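Local coordinates for MOG1 protein (Saccharomyces cerevisiae, PDB 1JHS), which binds the Ran GTPase Gsp1 and takes part in the Ran system for nuclear protein import and poly(A)+ mRNA export, at residues Thr33-Val38 and Ile57-Leu62; Thr14-Pro19 and Gln173-Lys178. The protein carries 1 engineered substitution. All blocks are in the same frame, centred on the assembly; numbering follows the deposited sequence.

Interaction 1 (Thr33-Val38 and Ile57-Leu62); sequences TQAVYV and IIVDLL. Engineered in segment 33-38: Ala-35 (natural residue Glu).
Asp-60 receives two side chains of segment 33-38, one on each carboxylate oxygen: loop residue Thr-33 and Gln-34 at the start of the strand. Thr-33 OG1 donates to OD1 over 2.8 Å, on the syn side that faces the other oxygen. Gln-34 NE2 reaches OD2 at 3.1 Å along a straight N-H (166°), but from above the carboxylate, whose plane stands 85° from that of the amide. Placing the Gln-34 CG anti to its carbonyl carbon (chi1 -63°) and running the chain out extended lays its amide over the Asp-60 carboxylate, and CD rests on Ile-58 CG2 at 3.8 Å. Val-36 lies on the same face of the sheet, loosely against Ile-58.

On the opposite face the contacts are between carbons. Ala-35, engineered in place of the natural glutamate, meets Val-59 CB to CB at 3.9 Å, and Tyr-37 approaches Ile-57 through CB while its ring leads off toward Val-6 and Leu-8 of strand 4-8. Between them, the antiparallel backbones are joined in two hydrogen-bonded pairs, Ala-35 with Val-59 and Tyr-37 with Ile-57, and by Leu-61 N to Thr-33 O. The pair belongs to the large antiparallel sheet, between strands 21-23 and 138-147. With two neutral donors and no cation from the facing segment, the Asp-60 carboxylate has its charge shared between hydrogen bonds, which probably fixes its rotation, late in strand 56-63.

Interaction 2 (Thr14-Pro19 and Gln173-Lys178); sequences TTVVPP and QEMVRK
Thr-15 turns OG1 anti to its own backbone N (chi1 -178°), which carries the hydroxyl across to the helix, where it donates to Met-175 O over 2.9 Å. The bond comes in from the side of the carbonyl, with a C=O...donor angle of 108°. Met-175 in turn extends through CG and then bends at chi3 (72°), bringing CE to 4.0 Å from Thr-15 CG2. On the way its CG passes 3.3 Å from Val-16 O, a buried carbonyl oxygen with no hydrogen-bond partner in the model.

Here the last turns of helix 163-178 run nearly antiparallel to strand 13-17, the central strand of a small three-stranded antiparallel sheet; the chain leaving the helix supplies its edge strand 180-181, and Thr-14 pairs with His-180 through the backbone. A valine in place of Thr-15 would probably leave Met-175 O without its side-chain donor and remove the one direct hydrogen bond between the two segments.

Val-16 packs through CG1, which lies across the aliphatic part of Lys-178, 3.8 Å from CG, while the bend at chi2 leads the end of that chain away from the strand. At the solvent-facing end, a water hydrogen-bonds to Thr-14 OG1 at 2.8 Å; its link onward to Lys-178 O is so short that it remains doubtful.

From the N terminus, the chain passes first through 14-19, whose strand part is the middle strand of the small sheet, then through 33-38 and 57-62, which interaction 1 joins after a connection of 18 residues containing almost no regular structure. It goes on through the rest of the large sheet and the helices before 173-178 returns to the first segment, so interaction 2 closes a loop of 153 residues with interaction 1 nested inside it. The contacts also meet directly: Ile-57 CG2 packs on Met-175 CE at 3.8 Å, Ile-57 CD1 on Pro-18, and Tyr-37 on Val-17. Small sheet, C-terminal helix and large sheet thus converge around Ile-57.

Interaction 1 (Thr33-Val38 and Ile57-Leu62)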
loop_
_atom_site.group_PDB
_atom_site.type_symbol
_atom_site.label_atom_id
_atom_site.label_comp_id
_atom_site.label_asym_id
_atom_site.label_seq_id
_atom_site.Cartn_x
_atom_site.Cartn_y
_atom_site.Cartn_z
ATOM N N THR A 33 5.783 11.332 9.550
ATOM C CA THR A 33 4.424 11.130 9.042
ATOM C C THR A 33 4.123 9.668 8.692
ATOM O O THR A 33 3.006 9.344 8.274
ATOM C CB THR A 33 4.201 11.971 7.765
ATOM O OG1 THR A 33 5.197 11.615 6.794
ATOM C CG2 THR A 33 4.309 13.479 8.075
ATOM N N GLN A 34 5.100 8.787 8.896
ATOM C CA GLN A 34 4.933 7.375 8.508
ATOM C C GLN A 34 4.928 6.283 9.548
ATOM O O GLN A 34 5.509 6.419 10.638
ATOM C CB GLN A 34 6.033 6.977 7.509
ATOM C CG GLN A 34 6.027 7.720 6.192
ATOM C CD GLN A 34 7.115 7.237 5.235
ATOM O OE1 GLN A 34 7.999 6.458 5.610
ATOM N NE2 GLN A 34 7.056 7.709 3.992
ATOM N N ALA A 35 4.258 5.184 9.184
ATOM C CA ALA A 35 4.256 3.961 9.969
ATOM C C ALA A 35 4.794 2.950 8.915
ATOM O O ALA A 35 4.338 2.948 7.771
ATOM C CB ALA A 35 2.835 3.600 10.424
ATOM N N VAL A 36 5.794 2.150 9.275
ATOM C CA VAL A 36 6.417 1.207 8.328
ATOM C C VAL A 36 6.482 -0.197 8.907
ATOM O O VAL A 36 7.014 -0.387 10.008
ATOM C CB VAL A 36 7.878 1.649 8.007
ATOM C CG1 VAL A 36 8.537 0.677 7.023
ATOM C CG2 VAL A 36 7.868 3.104 7.449
ATOM N N TYR A 37 5.952 -1.174 8.169
ATOM C CA TYR A 37 6.001 -2.577 8.606
ATOM C C TYR A 37 6.669 -3.404 7.515
ATOM O O TYR A 37 6.419 -3.164 6.321
ATOM C CB TYR A 37 4.587 -3.127 8.835
ATOM C CG TYR A 37 3.974 -2.624 10.107
ATOM C CD1 TYR A 37 3.449 -1.337 10.183
ATOM C CD2 TYR A 37 4.019 -3.397 11.274
ATOM C CE1 TYR A 37 2.991 -0.816 11.395
ATOM C CE2 TYR A 37 3.564 -2.885 12.500
ATOM C CZ TYR A 37 3.057 -1.590 12.540
ATOM O OH TYR A 37 2.620 -1.052 13.731
ATOM N N VAL A 38 7.526 -4.347 7.894
ATOM C CA VAL A 38 8.153 -5.209 6.871
ATOM C C VAL A 38 7.936 -6.679 7.215
ATOM O O VAL A 38 7.877 -7.067 8.403
ATOM C CB VAL A 38 9.690 -4.998 6.709
ATOM C CG1 VAL A 38 9.988 -3.609 6.135
ATOM C CG2 VAL A 38 10.400 -5.234 8.048
ATOM N N ILE A 57 4.894 -2.516 4.062
ATOM C CA ILE A 57 3.717 -1.672 4.197
ATOM C C ILE A 57 4.089 -0.296 4.753
ATOM O O ILE A 57 4.776 -0.204 5.769
ATOM C CB ILE A 57 2.706 -2.318 5.196
ATOM C CG1 ILE A 57 2.300 -3.726 4.707
ATOM C CG2 ILE A 57 1.486 -1.393 5.387
ATOM C CD1 ILE A 57 1.483 -4.565 5.764
ATOM N N ILE A 58 3.642 0.758 4.087
ATOM C CA ILE A 58 3.907 2.111 4.568
ATOM C C ILE A 58 2.576 2.855 4.677
ATOM O O ILE A 58 1.763 2.810 3.771
ATOM C CB ILE A 58 4.788 2.940 3.604
ATOM C CG1 ILE A 58 6.197 2.348 3.496
ATOM C CG2 ILE A 58 4.879 4.409 4.144
ATOM C CD1 ILE A 58 7.090 3.129 2.566
ATOM N N VAL A 59 2.357 3.516 5.803
ATOM C CA VAL A 59 1.150 4.315 5.993
ATOM C C VAL A 59 1.744 5.702 6.059
ATOM O O VAL A 59 2.720 5.927 6.791
ATOM C CB VAL A 59 0.445 3.985 7.334
ATOM C CG1 VAL A 59 -0.752 4.897 7.520
ATOM C CG2 VAL A 59 -0.005 2.532 7.346
ATOM N N ASP A 60 1.186 6.640 5.307
ATOM C CA ASP A 60 1.750 7.982 5.294
ATOM C C ASP A 60 0.654 9.032 5.442
ATOM O O ASP A 60 -0.335 9.002 4.715
ATOM C CB ASP A 60 2.485 8.206 3.985
ATOM C CG ASP A 60 3.622 9.209 4.117
ATOM O OD1 ASP A 60 3.660 9.954 5.128
ATOM O OD2 ASP A 60 4.479 9.241 3.203
ATOM N N LEU A 61 0.844 9.954 6.382
ATOM C CA LEU A 61 -0.138 11.020 6.620
ATOM C C LEU A 61 0.308 12.206 5.786
ATOM O O LEU A 61 1.314 12.858 6.103
ATOM C CB LEU A 61 -0.152 11.388 8.099
ATOM C CG LEU A 61 -0.441 10.219 9.052
ATOM C CD1 LEU A 61 -0.437 10.731 10.501
ATOM C CD2 LEU A 61 -1.808 9.594 8.731
ATOM N N LEU A 62 -0.432 12.481 4.713
ATOM C CA LEU A 62 -0.073 13.553 3.803
ATOM C C LEU A 62 -1.094 14.688 3.785
ATOM O O LEU A 62 -2.220 14.534 4.226
ATOM C CB LEU A 62 0.077 12.972 2.390
ATOM C CG LEU A 62 1.095 11.820 2.226
ATOM C CD1 LEU A 62 1.082 11.305 0.776
ATOM C CD2 LEU A 62 2.486 12.335 2.585
#

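Interaction 2 (Thr14-Pro19 and Gln173-Lys178)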
loop_
_atom_site.group_PDB
_atom_site.type_symbol
_atom_site.label_atom_id
_atom_site.label_comp_id
_atom_site.label_asym_id
_atom_site.label_seq_id
_atom_site.Cartn_x
_atom_site.Cartn_y
_atom_site.Cartn_z
ATOM N N THR A 14 -5.470 3.041 14.566
ATOM C CA THR A 14 -5.324 1.592 14.564
ATOM C C THR A 14 -5.734 1.067 13.186
ATOM O O THR A 14 -6.508 1.701 12.461
ATOM C CB THR A 14 -6.197 0.867 15.659
ATOM O OG1 THR A 14 -7.591 1.120 15.427
ATOM C CG2 THR A 14 -5.817 1.358 17.058
ATOM N N THR A 15 -5.155 -0.066 12.806
ATOM C CA THR A 15 -5.507 -0.739 11.562
ATOM C C THR A 15 -4.999 -2.151 11.805
ATOM O O THR A 15 -4.785 -2.532 12.969
ATOM C CB THR A 15 -4.853 -0.071 10.310
ATOM O OG1 THR A 15 -5.292 -0.758 9.123
ATOM C CG2 THR A 15 -3.332 -0.104 10.393
ATOM N N VAL A 16 -4.817 -2.942 10.755
ATOM C CA VAL A 16 -4.314 -4.302 10.973
ATOM C C VAL A 16 -3.162 -4.586 10.037
ATOM O O VAL A 16 -3.035 -3.925 9.008
ATOM C CB VAL A 16 -5.412 -5.356 10.706
ATOM C CG1 VAL A 16 -6.588 -5.134 11.644
ATOM C CG2 VAL A 16 -5.890 -5.268 9.231
ATOM N N VAL A 17 -2.300 -5.534 10.431
ATOM C CA VAL A 17 -1.204 -5.997 9.585
ATOM C C VAL A 17 -1.090 -7.524 9.762
ATOM O O VAL A 17 -1.566 -8.093 10.765
ATOM C CB VAL A 17 0.184 -5.313 9.890
ATOM C CG1 VAL A 17 0.050 -3.783 9.817
ATOM C CG2 VAL A 17 0.730 -5.774 11.227
ATOM N N PRO A 18 -0.483 -8.218 8.786
ATOM C CA PRO A 18 -0.362 -9.677 8.916
ATOM C C PRO A 18 0.604 -10.128 9.993
ATOM O O PRO A 18 1.518 -9.401 10.371
ATOM C CB PRO A 18 0.166 -10.124 7.545
ATOM C CG PRO A 18 -0.210 -8.993 6.612
ATOM C CD PRO A 18 0.038 -7.769 7.491
ATOM N N PRO A 19 0.415 -11.362 10.489
ATOM C CA PRO A 19 1.347 -11.843 11.511
ATOM C C PRO A 19 2.739 -11.991 10.867
ATOM O O PRO A 19 2.863 -12.213 9.656
ATOM C CB PRO A 19 0.739 -13.181 11.942
ATOM C CG PRO A 19 -0.145 -13.602 10.766
ATOM C CD PRO A 19 -0.727 -12.284 10.314
ATOM N N GLN A 173 -7.446 -3.858 1.404
ATOM C CA GLN A 173 -8.827 -3.514 1.686
ATOM C C GLN A 173 -9.172 -3.702 3.163
ATOM O O GLN A 173 -9.915 -2.900 3.736
ATOM C CB GLN A 173 -9.757 -4.299 0.753
ATOM C CG GLN A 173 -9.632 -3.791 -0.704
ATOM C CD GLN A 173 -10.816 -4.120 -1.599
ATOM O OE1 GLN A 173 -11.264 -5.279 -1.658
ATOM N NE2 GLN A 173 -11.326 -3.095 -2.326
ATOM N N GLU A 174 -8.628 -4.744 3.790
ATOM C CA GLU A 174 -8.888 -4.958 5.228
ATOM C C GLU A 174 -8.272 -3.826 6.062
ATOM O O GLU A 174 -8.856 -3.405 7.058
ATOM C CB GLU A 174 -8.350 -6.312 5.702
ATOM C CG GLU A 174 -9.053 -7.515 5.032
ATOM C CD GLU A 174 -8.769 -8.841 5.727
ATOM O OE1 GLU A 174 -9.132 -9.896 5.155
ATOM O OE2 GLU A 174 -8.197 -8.842 6.850
ATOM N N MET A 175 -7.091 -3.344 5.665
ATOM C CA MET A 175 -6.459 -2.234 6.375
ATOM C C MET A 175 -7.337 -0.992 6.286
ATOM O O MET A 175 -7.471 -0.226 7.259
ATOM C CB MET A 175 -5.085 -1.924 5.774
ATOM C CG MET A 175 -4.056 -3.045 6.011
ATOM S SD MET A 175 -2.415 -2.478 5.519
ATOM C CE MET A 175 -2.035 -1.288 6.853
ATOM N N VAL A 176 -7.953 -0.795 5.127
ATOM C CA VAL A 176 -8.822 0.364 4.940
ATOM C C VAL A 176 -10.095 0.231 5.761
ATOM O O VAL A 176 -10.518 1.186 6.425
ATOM C CB VAL A 176 -9.180 0.526 3.450
ATOM C CG1 VAL A 176 -10.331 1.546 3.263
ATOM C CG2 VAL A 176 -7.931 0.965 2.688
ATOM N N ARG A 177 -10.704 -0.951 5.718
ATOM C CA ARG A 177 -11.936 -1.162 6.478
ATOM C C ARG A 177 -11.717 -1.106 7.977
ATOM O O ARG A 177 -12.608 -0.671 8.704
ATOM C CB ARG A 177 -12.581 -2.491 6.089
ATOM C CG ARG A 177 -13.277 -2.367 4.734
ATOM C CD ARG A 177 -14.236 -3.475 4.524
ATOM N NE ARG A 177 -15.250 -3.138 3.528
ATOM C CZ ARG A 177 -14.976 -2.743 2.308
ATOM N NH1 ARG A 177 -13.706 -2.624 1.962
ATOM N NH2 ARG A 177 -15.954 -2.535 1.420
ATOM N N LYS A 178 -10.535 -1.521 8.424
ATOM C CA LYS A 178 -10.190 -1.528 9.855
ATOM C C LYS A 178 -9.546 -0.238 10.368
ATOM O O LYS A 178 -9.314 -0.084 11.582
ATOM C CB LYS A 178 -9.228 -2.680 10.147
ATOM C CG LYS A 178 -9.873 -4.054 10.127
ATOM C CD LYS A 178 -10.583 -4.318 11.441
ATOM C CE LYS A 178 -10.999 -5.771 11.533
ATOM N NZ LYS A 178 -11.393 -6.107 12.942
HETATM O O HOH W 1 -8.664 -0.911 13.890
#